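Kojibiose phosphorylase (Gut metagenome, PDB 6W0P) belongs to glycoside hydrolase family 65, pairing an N-terminal beta-sandwich domain with a helical central catalytic domain and a small C-terminal domain. Local coordinates at residues A[163-168]-A[237-242]; A[158-163]-A[242-247]; A[453-458]-A[468-473]. One frame throughout, in Å; residues are numbered along the deposited sequence.

Interaction 1. Residues A[163-168]-A[237-242]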
loop_
_atom_site.group_PDB
_atom_site.type_symbol
_atom_site.label_atom_id
_atom_site.label_comp_id
_atom_site.label_asym_id
_atom_site.label_seq_id
_atom_site.Cartn_x
_atom_site.Cartn_y
_atom_site.Cartn_z
ATOM N N ILE A 163 -47.348 -5.966 41.082
ATOM C CA ILE A 163 -47.423 -5.734 42.565
ATOM C C ILE A 163 -46.922 -4.332 42.887
ATOM O O ILE A 163 -46.155 -3.795 42.099
ATOM C CB ILE A 163 -46.622 -6.771 43.381
ATOM C CG1 ILE A 163 -45.134 -6.742 43.034
ATOM C CG2 ILE A 163 -47.201 -8.168 43.237
ATOM C CD1 ILE A 163 -44.282 -7.620 43.914
ATOM N N ASP A 164 -47.310 -3.802 44.044
ATOM C CA ASP A 164 -46.662 -2.615 44.670
ATOM C C ASP A 164 -45.163 -2.905 44.803
ATOM O O ASP A 164 -44.812 -3.952 45.379
ATOM C CB ASP A 164 -47.279 -2.266 46.031
ATOM C CG ASP A 164 -48.699 -1.733 45.952
ATOM O OD1 ASP A 164 -49.079 -1.219 44.881
ATOM O OD2 ASP A 164 -49.429 -1.855 46.952
ATOM N N THR A 165 -44.320 -2.038 44.245
ATOM C CA THR A 165 -42.844 -2.097 44.410
ATOM C C THR A 165 -42.234 -0.729 44.092
ATOM O O THR A 165 -42.940 0.155 43.527
ATOM C CB THR A 165 -42.221 -3.187 43.528
ATOM O OG1 THR A 165 -40.850 -3.308 43.904
ATOM C CG2 THR A 165 -42.316 -2.890 42.041
ATOM N N ASP A 166 -40.956 -0.589 44.415
ATOM C CA ASP A 166 -40.144 0.634 44.221
ATOM C C ASP A 166 -39.101 0.317 43.149
ATOM O O ASP A 166 -38.544 -0.804 43.163
ATOM C CB ASP A 166 -39.450 1.072 45.518
ATOM C CG ASP A 166 -40.355 1.718 46.558
ATOM O OD1 ASP A 166 -41.547 1.948 46.253
ATOM O OD2 ASP A 166 -39.854 1.990 47.679
ATOM N N ILE A 167 -38.837 1.261 42.249
ATOM C CA ILE A 167 -37.725 1.132 41.271
ATOM C C ILE A 167 -36.970 2.447 41.253
ATOM O O ILE A 167 -37.554 3.470 41.651
ATOM C CB ILE A 167 -38.240 0.770 39.867
ATOM C CG1 ILE A 167 -38.913 1.968 39.189
ATOM C CG2 ILE A 167 -39.160 -0.437 39.930
ATOM C CD1 ILE A 167 -39.223 1.731 37.731
ATOM N N LYS A 168 -35.740 2.398 40.761
ATOM C CA LYS A 168 -34.936 3.599 40.479
ATOM C C LYS A 168 -34.779 3.732 38.967
ATOM O O LYS A 168 -34.480 2.729 38.321
ATOM C CB LYS A 168 -33.575 3.498 41.160
ATOM C CG LYS A 168 -32.897 4.846 41.324
ATOM C CD LYS A 168 -31.387 4.803 41.266
ATOM C CE LYS A 168 -30.817 6.205 41.242
ATOM N NZ LYS A 168 -29.376 6.205 41.573
ATOM N N LEU A 237 -39.033 5.989 42.042
ATOM C CA LEU A 237 -40.460 5.799 41.706
ATOM C C LEU A 237 -41.033 4.676 42.562
ATOM O O LEU A 237 -40.363 3.623 42.699
ATOM C CB LEU A 237 -40.594 5.498 40.210
ATOM C CG LEU A 237 -39.980 6.545 39.280
ATOM C CD1 LEU A 237 -39.996 6.066 37.850
ATOM C CD2 LEU A 237 -40.688 7.890 39.416
ATOM N N THR A 238 -42.241 4.907 43.072
ATOM C CA THR A 238 -43.113 3.883 43.672
ATOM C C THR A 238 -44.150 3.502 42.624
ATOM O O THR A 238 -44.900 4.370 42.190
ATOM C CB THR A 238 -43.696 4.387 44.996
ATOM O OG1 THR A 238 -42.523 4.732 45.731
ATOM C CG2 THR A 238 -44.534 3.358 45.733
ATOM N N LEU A 239 -44.146 2.245 42.214
ATOM C CA LEU A 239 -45.126 1.700 41.253
ATOM C C LEU A 239 -46.296 1.132 42.050
ATOM O O LEU A 239 -46.050 0.340 42.972
ATOM C CB LEU A 239 -44.463 0.617 40.396
ATOM C CG LEU A 239 -43.214 1.028 39.618
ATOM C CD1 LEU A 239 -42.763 -0.115 38.724
ATOM C CD2 LEU A 239 -43.453 2.288 38.802
ATOM N N GLU A 240 -47.512 1.543 41.706
ATOM C CA GLU A 240 -48.770 0.954 42.218
ATOM C C GLU A 240 -49.161 -0.163 41.253
ATOM O O GLU A 240 -49.179 0.103 40.006
ATOM C CB GLU A 240 -49.884 1.998 42.303
ATOM C CG GLU A 240 -49.479 3.270 43.030
ATOM C CD GLU A 240 -50.590 4.296 43.188
ATOM O OE1 GLU A 240 -51.781 3.918 43.022
ATOM O OE2 GLU A 240 -50.264 5.472 43.480
ATOM N N ALA A 241 -49.447 -1.342 41.811
ATOM C CA ALA A 241 -49.917 -2.543 41.085
ATOM C C ALA A 241 -50.953 -2.147 40.024
ATOM O O ALA A 241 -51.930 -1.433 40.369
ATOM C CB ALA A 241 -50.497 -3.538 42.058
ATOM N N ASN A 242 -50.721 -2.557 38.776
ATOM C CA ASN A 242 -51.695 -2.422 37.661
ATOM C C ASN A 242 -51.905 -0.947 37.257
ATOM O O ASN A 242 -52.870 -0.684 36.535
ATOM C CB ASN A 242 -53.017 -3.107 38.035
ATOM C CG ASN A 242 -52.820 -4.499 38.602
ATOM O OD1 ASN A 242 -52.100 -5.296 38.015
ATOM N ND2 ASN A 242 -53.428 -4.787 39.745
#

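Interaction 2. Residues A[158-163]-A[242-247]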
loop_
_atom_site.group_PDB
_atom_site.type_symbol
_atom_site.label_atom_id
_atom_site.label_comp_id
_atom_site.label_asym_id
_atom_site.label_seq_id
_atom_site.Cartn_x
_atom_site.Cartn_y
_atom_site.Cartn_z
ATOM N N SER A 158 -42.574 4.070 30.231
ATOM C CA SER A 158 -43.683 3.650 31.115
ATOM C C SER A 158 -43.337 2.338 31.845
ATOM O O SER A 158 -42.681 1.456 31.261
ATOM C CB SER A 158 -44.936 3.517 30.339
ATOM O OG SER A 158 -44.985 2.254 29.727
ATOM N N PHE A 159 -43.804 2.221 33.087
ATOM C CA PHE A 159 -43.611 1.056 33.980
ATOM C C PHE A 159 -44.998 0.567 34.407
ATOM O O PHE A 159 -45.844 1.412 34.764
ATOM C CB PHE A 159 -42.769 1.475 35.187
ATOM C CG PHE A 159 -41.372 1.961 34.882
ATOM C CD1 PHE A 159 -40.309 1.077 34.816
ATOM C CD2 PHE A 159 -41.106 3.306 34.714
ATOM C CE1 PHE A 159 -39.025 1.523 34.561
ATOM C CE2 PHE A 159 -39.822 3.751 34.453
ATOM C CZ PHE A 159 -38.781 2.860 34.385
ATOM N N GLU A 160 -45.264 -0.733 34.319
ATOM C CA GLU A 160 -46.511 -1.292 34.904
ATOM C C GLU A 160 -46.168 -2.570 35.666
ATOM O O GLU A 160 -45.914 -3.601 35.001
ATOM C CB GLU A 160 -47.592 -1.546 33.852
ATOM C CG GLU A 160 -48.909 -2.000 34.480
ATOM C CD GLU A 160 -50.131 -1.953 33.573
ATOM O OE1 GLU A 160 -50.059 -1.298 32.506
ATOM O OE2 GLU A 160 -51.150 -2.590 33.933
ATOM N N SER A 161 -46.172 -2.485 37.003
ATOM C CA SER A 161 -45.878 -3.604 37.934
ATOM C C SER A 161 -47.168 -4.345 38.281
ATOM O O SER A 161 -48.192 -3.670 38.482
ATOM C CB SER A 161 -45.204 -3.102 39.181
ATOM O OG SER A 161 -44.655 -4.188 39.909
ATOM N N ASP A 162 -47.120 -5.675 38.349
ATOM C CA ASP A 162 -48.264 -6.509 38.820
ATOM C C ASP A 162 -48.373 -6.426 40.356
ATOM O O ASP A 162 -49.432 -6.788 40.863
ATOM C CB ASP A 162 -48.202 -7.954 38.293
ATOM C CG ASP A 162 -47.046 -8.803 38.820
ATOM O OD1 ASP A 162 -46.110 -8.228 39.459
ATOM O OD2 ASP A 162 -47.073 -10.042 38.592
ATOM N N ILE A 163 -47.348 -5.966 41.082
ATOM C CA ILE A 163 -47.423 -5.734 42.565
ATOM C C ILE A 163 -46.922 -4.332 42.887
ATOM O O ILE A 163 -46.155 -3.795 42.099
ATOM C CB ILE A 163 -46.622 -6.771 43.381
ATOM C CG1 ILE A 163 -45.134 -6.742 43.034
ATOM C CG2 ILE A 163 -47.201 -8.168 43.237
ATOM C CD1 ILE A 163 -44.282 -7.620 43.914
ATOM N N ASN A 242 -50.721 -2.557 38.776
ATOM C CA ASN A 242 -51.695 -2.422 37.661
ATOM C C ASN A 242 -51.905 -0.947 37.257
ATOM O O ASN A 242 -52.870 -0.684 36.535
ATOM C CB ASN A 242 -53.017 -3.107 38.035
ATOM C CG ASN A 242 -52.820 -4.499 38.602
ATOM O OD1 ASN A 242 -52.100 -5.296 38.015
ATOM N ND2 ASN A 242 -53.428 -4.787 39.745
ATOM N N LYS A 243 -51.048 -0.011 37.666
ATOM C CA LYS A 243 -51.178 1.433 37.310
ATOM C C LYS A 243 -49.923 1.902 36.571
ATOM O O LYS A 243 -48.837 1.883 37.149
ATOM C CB LYS A 243 -51.389 2.315 38.545
ATOM C CG LYS A 243 -51.818 3.741 38.225
ATOM C CD LYS A 243 -51.852 4.658 39.439
ATOM C CE LYS A 243 -52.228 6.087 39.084
ATOM N NZ LYS A 243 -52.674 6.850 40.276
ATOM N N GLU A 244 -50.075 2.320 35.324
ATOM C CA GLU A 244 -48.918 2.663 34.470
ATOM C C GLU A 244 -48.340 3.990 34.967
ATOM O O GLU A 244 -49.114 4.905 35.233
ATOM C CB GLU A 244 -49.355 2.692 33.014
ATOM C CG GLU A 244 -48.240 3.092 32.092
ATOM C CD GLU A 244 -48.722 3.232 30.670
ATOM O OE1 GLU A 244 -48.743 4.371 30.190
ATOM O OE2 GLU A 244 -49.092 2.205 30.078
ATOM N N LYS A 245 -47.022 4.051 35.141
ATOM C CA LYS A 245 -46.272 5.273 35.494
ATOM C C LYS A 245 -45.383 5.608 34.297
ATOM O O LYS A 245 -44.573 4.753 33.924
ATOM C CB LYS A 245 -45.461 5.012 36.769
ATOM C CG LYS A 245 -44.571 6.154 37.222
ATOM C CD LYS A 245 -45.361 7.288 37.838
ATOM C CE LYS A 245 -44.516 8.520 38.122
ATOM N NZ LYS A 245 -45.273 9.776 37.875
ATOM N N THR A 246 -45.562 6.780 33.696
ATOM C CA THR A 246 -44.838 7.192 32.467
ATOM C C THR A 246 -44.050 8.445 32.797
ATOM O O THR A 246 -44.554 9.218 33.559
ATOM C CB THR A 246 -45.747 7.475 31.257
ATOM O OG1 THR A 246 -46.480 8.684 31.466
ATOM C CG2 THR A 246 -46.751 6.382 30.987
ATOM N N ILE A 247 -42.899 8.621 32.161
ATOM C CA ILE A 247 -42.125 9.891 32.133
ATOM C C ILE A 247 -41.750 10.160 30.670
ATOM O O ILE A 247 -41.506 9.181 29.933
ATOM C CB ILE A 247 -40.908 9.781 33.070
ATOM C CG1 ILE A 247 -40.093 11.072 33.120
ATOM C CG2 ILE A 247 -40.033 8.597 32.717
ATOM C CD1 ILE A 247 -39.034 11.068 34.219
HETATM O O HOH W 1 -48.297 -0.330 30.675
HETATM O O HOH W 2 -47.013 -0.188 38.161
HETATM O O HOH W 3 -51.635 -7.748 39.567
#

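Interaction 3. Residues A[453-458]-A[468-473]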
loop_
_atom_site.group_PDB
_atom_site.type_symbol
_atom_site.label_atom_id
_atom_site.label_comp_id
_atom_site.label_asym_id
_atom_site.label_seq_id
_atom_site.Cartn_x
_atom_site.Cartn_y
_atom_site.Cartn_z
ATOM N N LYS A 453 -10.983 22.100 -15.165
ATOM C CA LYS A 453 -9.545 22.436 -14.938
ATOM C C LYS A 453 -8.774 21.214 -14.421
ATOM O O LYS A 453 -7.664 20.939 -14.927
ATOM C CB LYS A 453 -9.430 23.578 -13.932
ATOM C CG LYS A 453 -9.572 24.956 -14.542
ATOM C CD LYS A 453 -9.662 26.066 -13.513
ATOM C CE LYS A 453 -8.462 26.202 -12.599
ATOM N NZ LYS A 453 -8.833 26.910 -11.347
ATOM N N PHE A 454 -9.318 20.493 -13.435
ATOM C CA PHE A 454 -8.670 19.264 -12.907
ATOM C C PHE A 454 -8.542 18.224 -14.023
ATOM O O PHE A 454 -7.454 17.680 -14.209
ATOM C CB PHE A 454 -9.436 18.709 -11.714
ATOM C CG PHE A 454 -9.000 17.328 -11.324
ATOM C CD1 PHE A 454 -7.700 17.094 -10.918
ATOM C CD2 PHE A 454 -9.891 16.267 -11.365
ATOM C CE1 PHE A 454 -7.294 15.817 -10.559
ATOM C CE2 PHE A 454 -9.478 14.996 -11.007
ATOM C CZ PHE A 454 -8.186 14.775 -10.600
ATOM N N LEU A 455 -9.621 17.996 -14.773
ATOM C CA LEU A 455 -9.670 16.933 -15.806
ATOM C C LEU A 455 -8.642 17.248 -16.897
ATOM O O LEU A 455 -8.030 16.296 -17.412
ATOM C CB LEU A 455 -11.086 16.816 -16.366
ATOM C CG LEU A 455 -12.110 16.170 -15.439
ATOM C CD1 LEU A 455 -13.463 16.046 -16.137
ATOM C CD2 LEU A 455 -11.649 14.801 -14.945
ATOM N N LEU A 456 -8.453 18.534 -17.219
ATOM C CA LEU A 456 -7.525 19.010 -18.290
ATOM C C LEU A 456 -6.068 18.952 -17.831
ATOM O O LEU A 456 -5.213 18.822 -18.703
ATOM C CB LEU A 456 -7.884 20.445 -18.696
ATOM C CG LEU A 456 -9.082 20.568 -19.631
ATOM C CD1 LEU A 456 -9.552 22.012 -19.726
ATOM C CD2 LEU A 456 -8.746 20.018 -21.007
ATOM N N SER A 457 -5.803 19.071 -16.527
ATOM C CA SER A 457 -4.440 18.995 -15.945
ATOM C C SER A 457 -4.035 17.552 -15.625
ATOM O O SER A 457 -2.856 17.243 -15.757
ATOM C CB SER A 457 -4.322 19.863 -14.739
ATOM O OG SER A 457 -5.415 19.673 -13.868
ATOM N N ARG A 458 -4.955 16.707 -15.149
ATOM C CA ARG A 458 -4.641 15.304 -14.775
ATOM C C ARG A 458 -4.681 14.473 -16.057
ATOM O O ARG A 458 -3.900 13.497 -16.187
ATOM C CB ARG A 458 -5.611 14.796 -13.700
ATOM C CG ARG A 458 -5.455 13.318 -13.336
ATOM C CD ARG A 458 -4.014 12.976 -12.991
ATOM N NE ARG A 458 -3.804 11.594 -12.579
ATOM C CZ ARG A 458 -3.727 10.546 -13.388
ATOM N NH1 ARG A 458 -3.840 10.674 -14.700
ATOM N NH2 ARG A 458 -3.504 9.354 -12.878
ATOM N N PHE A 468 -5.729 12.630 -26.609
ATOM C CA PHE A 468 -5.878 13.054 -25.196
ATOM C C PHE A 468 -6.550 11.907 -24.425
ATOM O O PHE A 468 -7.494 11.287 -24.959
ATOM C CB PHE A 468 -6.661 14.370 -25.105
ATOM C CG PHE A 468 -6.613 15.046 -23.751
ATOM C CD1 PHE A 468 -5.600 15.936 -23.431
ATOM C CD2 PHE A 468 -7.582 14.797 -22.790
ATOM C CE1 PHE A 468 -5.564 16.548 -22.188
ATOM C CE2 PHE A 468 -7.552 15.428 -21.560
ATOM C CZ PHE A 468 -6.539 16.296 -21.256
ATOM N N SER A 469 -6.088 11.606 -23.206
ATOM C CA SER A 469 -6.727 10.562 -22.369
ATOM C C SER A 469 -6.402 10.763 -20.892
ATOM O O SER A 469 -5.858 11.799 -20.545
ATOM C CB SER A 469 -6.324 9.202 -22.856
ATOM O OG SER A 469 -7.117 8.206 -22.251
ATOM N N PHE A 470 -6.772 9.793 -20.049
ATOM C CA PHE A 470 -6.278 9.687 -18.668
ATOM C C PHE A 470 -5.449 8.421 -18.625
ATOM O O PHE A 470 -5.945 7.376 -19.044
ATOM C CB PHE A 470 -7.424 9.738 -17.654
ATOM C CG PHE A 470 -8.208 11.031 -17.696
ATOM C CD1 PHE A 470 -9.145 11.267 -18.692
ATOM C CD2 PHE A 470 -7.952 12.050 -16.797
ATOM C CE1 PHE A 470 -9.846 12.464 -18.748
ATOM C CE2 PHE A 470 -8.667 13.240 -16.841
ATOM C CZ PHE A 470 -9.618 13.444 -17.809
ATOM N N TYR A 471 -4.218 8.557 -18.136
ATOM C CA TYR A 471 -3.214 7.486 -17.968
ATOM C C TYR A 471 -3.146 7.163 -16.476
ATOM O O TYR A 471 -3.286 8.109 -15.685
ATOM C CB TYR A 471 -1.867 7.945 -18.536
ATOM C CG TYR A 471 -1.873 8.074 -20.032
ATOM C CD1 TYR A 471 -2.247 9.257 -20.645
ATOM C CD2 TYR A 471 -1.521 7.007 -20.829
ATOM C CE1 TYR A 471 -2.268 9.384 -22.025
ATOM C CE2 TYR A 471 -1.602 7.095 -22.210
ATOM C CZ TYR A 471 -1.975 8.288 -22.809
ATOM O OH TYR A 471 -2.016 8.377 -24.166
ATOM N N GLY A 472 -2.947 5.883 -16.133
ATOM C CA GLY A 472 -2.688 5.408 -14.766
ATOM C C GLY A 472 -3.919 5.587 -13.920
ATOM O O GLY A 472 -3.832 6.232 -12.871
ATOM N N VAL A 473 -5.053 5.090 -14.409
ATOM C CA VAL A 473 -6.381 5.345 -13.788
ATOM C C VAL A 473 -7.066 4.030 -13.439
ATOM O O VAL A 473 -6.524 2.926 -13.739
ATOM C CB VAL A 473 -7.260 6.240 -14.677
ATOM C CG1 VAL A 473 -6.646 7.628 -14.804
ATOM C CG2 VAL A 473 -7.552 5.630 -16.042
HETATM O O HOH W 4 -3.295 11.263 -17.649
#

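Interaction 1. Residues A[163-168]-A[237-242]
Ile167 and Leu239 meet on the inner face of two antiparallel strands, and their branches make the tight half of this contact. Ile167 CG2 lies 3.8 Å from Leu239 CD1, the two side chains crossing at about a right angle, while Ile167 CG1 rests on Leu237 CB. With chi1 at 74°, CG1 of Ile167 sits between its backbone N and carbonyl carbon, which turns CG2 and CD1 to the same Leu239 methyl. Phe159 and Ile137 of the facing sheet press on this side, and Thr165 OG1, on the same face, is hydrogen-bonded to His98.

Backbone pairing holds the strands in register. Thr165 and Leu239 form one hydrogen-bonded pair, with Leu239 N 2.7 Å from Thr165 O, and Ile167 and Leu237 form the next, with Ile167 N 2.8 Å from Leu237 O. Between them Asp166 and Thr238 are a non-hydrogen-bonded pair whose side chains lie alongside each other on the exposed face. There Thr238 OG1 donates to Asp166 OD1 over 3.0 Å, arriving 55° above the carboxylate plane.

Past the strand ends the packing thins. Asp164 OD1 takes the N-H of Ala241 at 3.1 Å, nearly straight at 170°, so a carboxylate continues the pairing where the strand geometry stops. Ala241 CB touches the Ile163 backbone, and Glu240 stays at the solvent side. One apolar face turned to a second sheet and one polar face turned outward is the pattern of a beta-sandwich, here the N-terminal domain of the family.

Interaction 2. Residues A[158-163]-A[242-247]
Two extended acidic side chains reach one water: Glu160 and Glu244 both leave the backbone with CG anti to N (chi1 -175° and 178°) and cross at about a right angle. The end of strand 152-161 here runs antiparallel to the beginning of strand 245-256, its neighbour in the large sheet of the N-terminal beta-sandwich. Glu160 OE1 and Glu244 OE2 stand 4.4 Å apart, close for like charges, and water 1 donates to both, which probably eases their repulsion.

The backbone evidence for the pairing is direct. Phe159 and Lys245 form a hydrogen-bonded pair: Lys245 N reaches Phe159 O at 2.9 Å, and Phe159 N returns a bond to Lys245 O. That same Lys245 O lies at the edge of the Phe159 ring, near its plane. The phenylalanine side chain points to the second sheet, where it also touches Leu169. Ser158 and Thr246, the adjacent non-hydrogen-bonded pair, approach closely, with Ser158 CB 3.5 Å from Thr246 CG2, tighter than usual for two carbons. Glu244 CG lies beside that serine carbon too.

Toward residue 242 the strands part, and water enters the pairing. Water 2 accepts from Ser161 N and donates to Lys243 O, spanning backbones that no longer bond directly there. A direct link resumes one step on, where Asn242 N donates to Ser161 O at 2.8 Å and 171°, nearly straight. Ser161 OG stays within its own segment and donates to Ile163 O at 2.7 Å, in the carbonyl plane and on a lone pair. At the far end, water 3 donates both to Asp162 O and to Asn242 OD1, which it meets at 2.9 Å.

Interaction 3. Residues A[453-458]-A[468-473]
Arg458, on the last turn of its helix, grips the backbone at Tyr471 and Gly472. Its two terminal nitrogens converge end-on on a single acceptor: NH1 is 2.8 Å and NH2 3.1 Å from Tyr471 O. That oxygen lies only 5° out of the guanidinium plane, and the NH1 bond has an N-H...O angle of 154°. NH2 makes a further, weak bond to Gly472 O. The arginine chain starts off extended and then bends at chi2, carrying the guanidinium to these carbonyls. Asp577 of the second subunit adds a long, weak ion pair to NH2.

Other backbone groups are also accounted for. Water 4 donates to Arg458 O and accepts from Tyr471 N, the latter at 2.9 Å, thereby linking the carbonyl at the helix end to the opposing backbone. Leu456 O receives a hydrogen bond from Lys527, and Phe468 CZ approaches it at the ring edge, 3.8 Å away. Gly472 N is taken by Asn484 OD1.

Apolar contacts are made beside these bonds. Leu455 CD2 lies 3.8 Å from Phe470 CZ, and Leu456 CD2 makes a looser contact with Phe468 CZ. The Phe470 ring also meets a carbonyl, its CE2 coming within 3.2 Å of Leu455 O from an oblique direction.

Gly472 and Val473 both face Val483, forming a G1 beta bulge in which the glycine takes a positive phi of 68°. In the central catalytic domain, this contact fastens the end of helix 437-458 to residues 468-473, with helix 487-504 packed on Leu455 and Phe470, and helix 522-534 on Leu456 and Phe468.

Overall arrangement
From the N terminus, strand 152-161 turns at 162-164 into strand 165-174, and strand 230-239 later turns after Leu239 into strand 245-256. Interaction 2 closes the wider loop, between 158-163 and 242-247; interaction 1 closes a loop lying wholly within it. They share Ile163 and Asn242, and their centres are about 7 Å apart. Because each turn passes from one sheet to the other, the pair joins the two sheets at one end of the N-terminal beta-sandwich. Interaction 3 follows in series, closing a short loop in the catalytic domain, on the opposite side of the chain's centre, its own centre about 72 Å from that of interaction 1.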